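Local coordinates for DNA mismatch repair protein MutS (Thermus aquaticus, PDB 1EWQ) that takes part in DNA mismatch repair, binding mismatched DNA and hydrolysing ATP weakly, at residues Glu154-Val159 / Arg242-Gly247. Sequence-based numbering, arbitrary orientation.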
ATOM      1  N   GLU C 154      25.285  -4.335 -17.934  1.00 23.92           N
ATOM      2  CA  GLU C 154      25.066  -3.132 -18.732  1.00 24.06           C
ATOM      3  C   GLU C 154      25.710  -1.996 -17.945  1.00 23.93           C
ATOM      4  O   GLU C 154      25.438  -1.802 -16.757  1.00 23.31           O
ATOM      5  CB  GLU C 154      23.578  -2.845 -18.958  1.00 24.04           C
ATOM      6  CG  GLU C 154      23.370  -1.691 -19.928  1.00 24.13           C
ATOM      7  CD  GLU C 154      21.920  -1.477 -20.347  1.00 25.29           C
ATOM      8  OE1 GLU C 154      20.998  -1.918 -19.619  1.00 25.39           O
ATOM      9  OE2 GLU C 154      21.710  -0.840 -21.406  1.00 25.49           O
ATOM     10  N   PHE C 155      26.556  -1.245 -18.633  1.00 23.89           N
ATOM     11  CA  PHE C 155      27.329  -0.179 -18.019  1.00 24.03           C
ATOM     12  C   PHE C 155      27.384   1.002 -19.000  1.00 24.20           C
ATOM     13  O   PHE C 155      28.060   0.935 -20.030  1.00 24.36           O
ATOM     14  CB  PHE C 155      28.713  -0.782 -17.740  1.00 24.12           C
ATOM     15  CG  PHE C 155      29.607   0.056 -16.885  1.00 24.54           C
ATOM     16  CD1 PHE C 155      29.095   0.858 -15.873  1.00 24.64           C
ATOM     17  CD2 PHE C 155      30.988  -0.031 -17.040  1.00 24.40           C
ATOM     18  CE1 PHE C 155      29.952   1.561 -15.024  1.00 25.29           C
ATOM     19  CE2 PHE C 155      31.846   0.663 -16.202  1.00 24.77           C
ATOM     20  CZ  PHE C 155      31.333   1.458 -15.193  1.00 24.69           C
ATOM     21  N   LYS C 156      26.673   2.083 -18.676  1.00 23.79           N
ATOM     22  CA  LYS C 156      26.618   3.235 -19.560  1.00 23.80           C
ATOM     23  C   LYS C 156      26.427   4.573 -18.843  1.00 24.01           C
ATOM     24  O   LYS C 156      26.039   4.631 -17.666  1.00 24.13           O
ATOM     25  CB  LYS C 156      25.486   3.054 -20.578  1.00 23.64           C
ATOM     26  CG  LYS C 156      24.122   2.816 -19.943  1.00 23.67           C
ATOM     27  CD  LYS C 156      23.001   2.899 -20.958  1.00 23.92           C
ATOM     28  CE  LYS C 156      21.647   2.693 -20.304  1.00 23.51           C
ATOM     29  NZ  LYS C 156      20.544   2.824 -21.316  1.00 23.97           N
ATOM     30  N   GLY C 157      26.689   5.653 -19.567  1.00 23.85           N
ATOM     31  CA  GLY C 157      26.539   6.966 -18.981  1.00 24.03           C
ATOM     32  C   GLY C 157      26.705   8.056 -20.003  1.00 24.60           C
ATOM     33  O   GLY C 157      27.085   7.801 -21.142  1.00 24.37           O
ATOM     34  N   THR C 158      26.431   9.282 -19.580  1.00 25.30           N
ATOM     35  CA  THR C 158      26.536  10.429 -20.458  1.00 26.10           C
ATOM     36  C   THR C 158      26.690  11.708 -19.640  1.00 27.12           C
ATOM     37  O   THR C 158      26.634  11.692 -18.412  1.00 27.50           O
ATOM     38  CB  THR C 158      25.273  10.546 -21.350  1.00 25.79           C
ATOM     39  OG1 THR C 158      25.447  11.610 -22.292  1.00 25.34           O
ATOM     40  CG2 THR C 158      24.050  10.837 -20.502  1.00 25.07           C
ATOM     41  N   VAL C 159      26.904  12.819 -20.328  1.00 28.40           N
ATOM     42  CA  VAL C 159      27.019  14.093 -19.654  1.00 29.76           C
ATOM     43  C   VAL C 159      25.916  14.958 -20.232  1.00 30.91           C
ATOM     44  O   VAL C 159      25.620  14.876 -21.424  1.00 31.37           O
ATOM     45  CB  VAL C 159      28.395  14.758 -19.897  1.00 29.73           C
ATOM     46  CG1 VAL C 159      28.404  16.157 -19.299  1.00 29.83           C
ATOM     47  CG2 VAL C 159      29.494  13.930 -19.256  1.00 29.19           C
ATOM     48  N   ARG C 242      29.546   2.366 -22.090  1.00 28.64           N
ATOM     49  CA  ARG C 242      29.051   3.169 -23.191  1.00 28.67           C
ATOM     50  C   ARG C 242      28.812   4.621 -22.813  1.00 28.14           C
ATOM     51  O   ARG C 242      27.952   4.937 -21.990  1.00 28.02           O
ATOM     52  CB  ARG C 242      27.755   2.592 -23.743  1.00 29.82           C
ATOM     53  CG  ARG C 242      27.940   1.343 -24.571  1.00 31.51           C
ATOM     54  CD  ARG C 242      26.901   1.321 -25.676  1.00 32.68           C
ATOM     55  NE  ARG C 242      25.555   1.320 -25.129  1.00 33.67           N
ATOM     56  CZ  ARG C 242      24.584   2.147 -25.509  1.00 33.92           C
ATOM     57  NH1 ARG C 242      24.808   3.057 -26.448  1.00 33.67           N
ATOM     58  NH2 ARG C 242      23.385   2.056 -24.947  1.00 33.76           N
ATOM     59  N   PHE C 243      29.592   5.499 -23.423  1.00 27.58           N
ATOM     60  CA  PHE C 243      29.454   6.931 -23.225  1.00 27.37           C
ATOM     61  C   PHE C 243      28.558   7.308 -24.404  1.00 27.21           C
ATOM     62  O   PHE C 243      29.044   7.487 -25.526  1.00 27.53           O
ATOM     63  CB  PHE C 243      30.826   7.597 -23.348  1.00 27.50           C
ATOM     64  CG  PHE C 243      30.809   9.086 -23.159  1.00 27.62           C
ATOM     65  CD1 PHE C 243      31.947   9.841 -23.441  1.00 27.70           C
ATOM     66  CD2 PHE C 243      29.665   9.740 -22.712  1.00 27.50           C
ATOM     67  CE1 PHE C 243      31.943  11.218 -23.283  1.00 27.52           C
ATOM     68  CE2 PHE C 243      29.650  11.114 -22.551  1.00 27.37           C
ATOM     69  CZ  PHE C 243      30.790  11.858 -22.836  1.00 27.66           C
ATOM     70  N   TYR C 244      27.251   7.395 -24.165  1.00 26.87           N
ATOM     71  CA  TYR C 244      26.311   7.701 -25.240  1.00 26.69           C
ATOM     72  C   TYR C 244      25.881   9.162 -25.334  1.00 26.92           C
ATOM     73  O   TYR C 244      26.297  10.004 -24.533  1.00 26.75           O
ATOM     74  CB  TYR C 244      25.075   6.791 -25.120  1.00 26.74           C
ATOM     75  CG  TYR C 244      24.199   7.056 -23.913  1.00 26.19           C
ATOM     76  CD1 TYR C 244      23.075   7.873 -24.017  1.00 26.08           C
ATOM     77  CD2 TYR C 244      24.499   6.498 -22.662  1.00 26.22           C
ATOM     78  CE1 TYR C 244      22.267   8.133 -22.914  1.00 25.84           C
ATOM     79  CE2 TYR C 244      23.697   6.755 -21.545  1.00 25.54           C
ATOM     80  CZ  TYR C 244      22.584   7.572 -21.689  1.00 25.82           C
ATOM     81  OH  TYR C 244      21.772   7.829 -20.621  1.00 25.98           O
ATOM     82  N   ASP C 245      25.054   9.450 -26.334  1.00 26.75           N
ATOM     83  CA  ASP C 245      24.552  10.793 -26.558  1.00 27.18           C
ATOM     84  C   ASP C 245      23.035  10.785 -26.697  1.00 27.10           C
ATOM     85  O   ASP C 245      22.500  10.313 -27.695  1.00 27.03           O
ATOM     86  CB  ASP C 245      25.177  11.381 -27.821  1.00 27.37           C
ATOM     87  CG  ASP C 245      24.685  12.783 -28.118  1.00 27.90           C
ATOM     88  OD1 ASP C 245      23.929  13.362 -27.296  1.00 27.81           O
ATOM     89  OD2 ASP C 245      25.064  13.309 -29.184  1.00 28.67           O
ATOM     90  N   PRO C 246      22.320  11.317 -25.689  1.00 27.14           N
ATOM     91  CA  PRO C 246      20.854  11.354 -25.734  1.00 26.83           C
ATOM     92  C   PRO C 246      20.357  12.216 -26.888  1.00 26.32           C
ATOM     93  O   PRO C 246      19.249  12.026 -27.389  1.00 26.41           O
ATOM     94  CB  PRO C 246      20.480  11.915 -24.364  1.00 27.02           C
ATOM     95  CG  PRO C 246      21.667  12.780 -24.018  1.00 27.41           C
ATOM     96  CD  PRO C 246      22.824  11.913 -24.442  1.00 27.15           C
ATOM     97  N   GLY C 247      21.200  13.143 -27.325  1.00 26.21           N
ATOM     98  CA  GLY C 247      20.831  14.010 -28.429  1.00 25.86           C
ATOM     99  C   GLY C 247      20.729  13.248 -29.738  1.00 25.85           C
ATOM    100  O   GLY C 247      20.197  13.757 -30.720  1.00 26.30           O
TER
HETATM  101  O   HOH W   1      23.516   0.183 -23.167  1.00 38.68           O
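Glu154 meets Arg242 through a water, which donates to Glu154 OE2 and accepts from Arg242 NH2 at the edge of the guanidinium, in its plane. The motif is a parallel pair of strands: strand 242-243 lies beside 154-160, at the edge, within this chain, of a mixed sheet including strands of MutS domain II. On the other side of 154-160, strand 143-149 runs antiparallel. Phe155 O accepts from Arg242 N. The Phe155 ring packs on helix 215-232. Lys156 lies alongside Arg242, pointing the same way, with Lys156 CB 3.9 Å from Arg242 CB. Lys156 NZ stays 4.7 Å from Arg242 NH2. Glu154 probably eases their repulsion, with a long salt bridge to Lys156 and the water link. Gly157 N donates to Arg242 O at 2.8 Å. Gly157 O accepts from Tyr244 N. Phe243 CA also makes a CA-H...O contact with Gly157 O, at 3.3 Å. Thr158 crosses Tyr244 at about a right angle. Thr158 CB sits over the Tyr244 ring, 4.0 Å from its centroid, in a CH-pi contact. Tyr244 OH bonds to Glu169 of helix 163-173. With OG1 anti to the backbone N (chi1 -175°), Thr158 donates to Tyr244 O at 2.9 Å, from 36° above the carbonyl plane, and the same OG1 touches Pro246 CD at 3.4 Å. Val159 N lies at the Phe243 ring edge, and Val159 CG2 is 4.3 Å from Phe243 CZ.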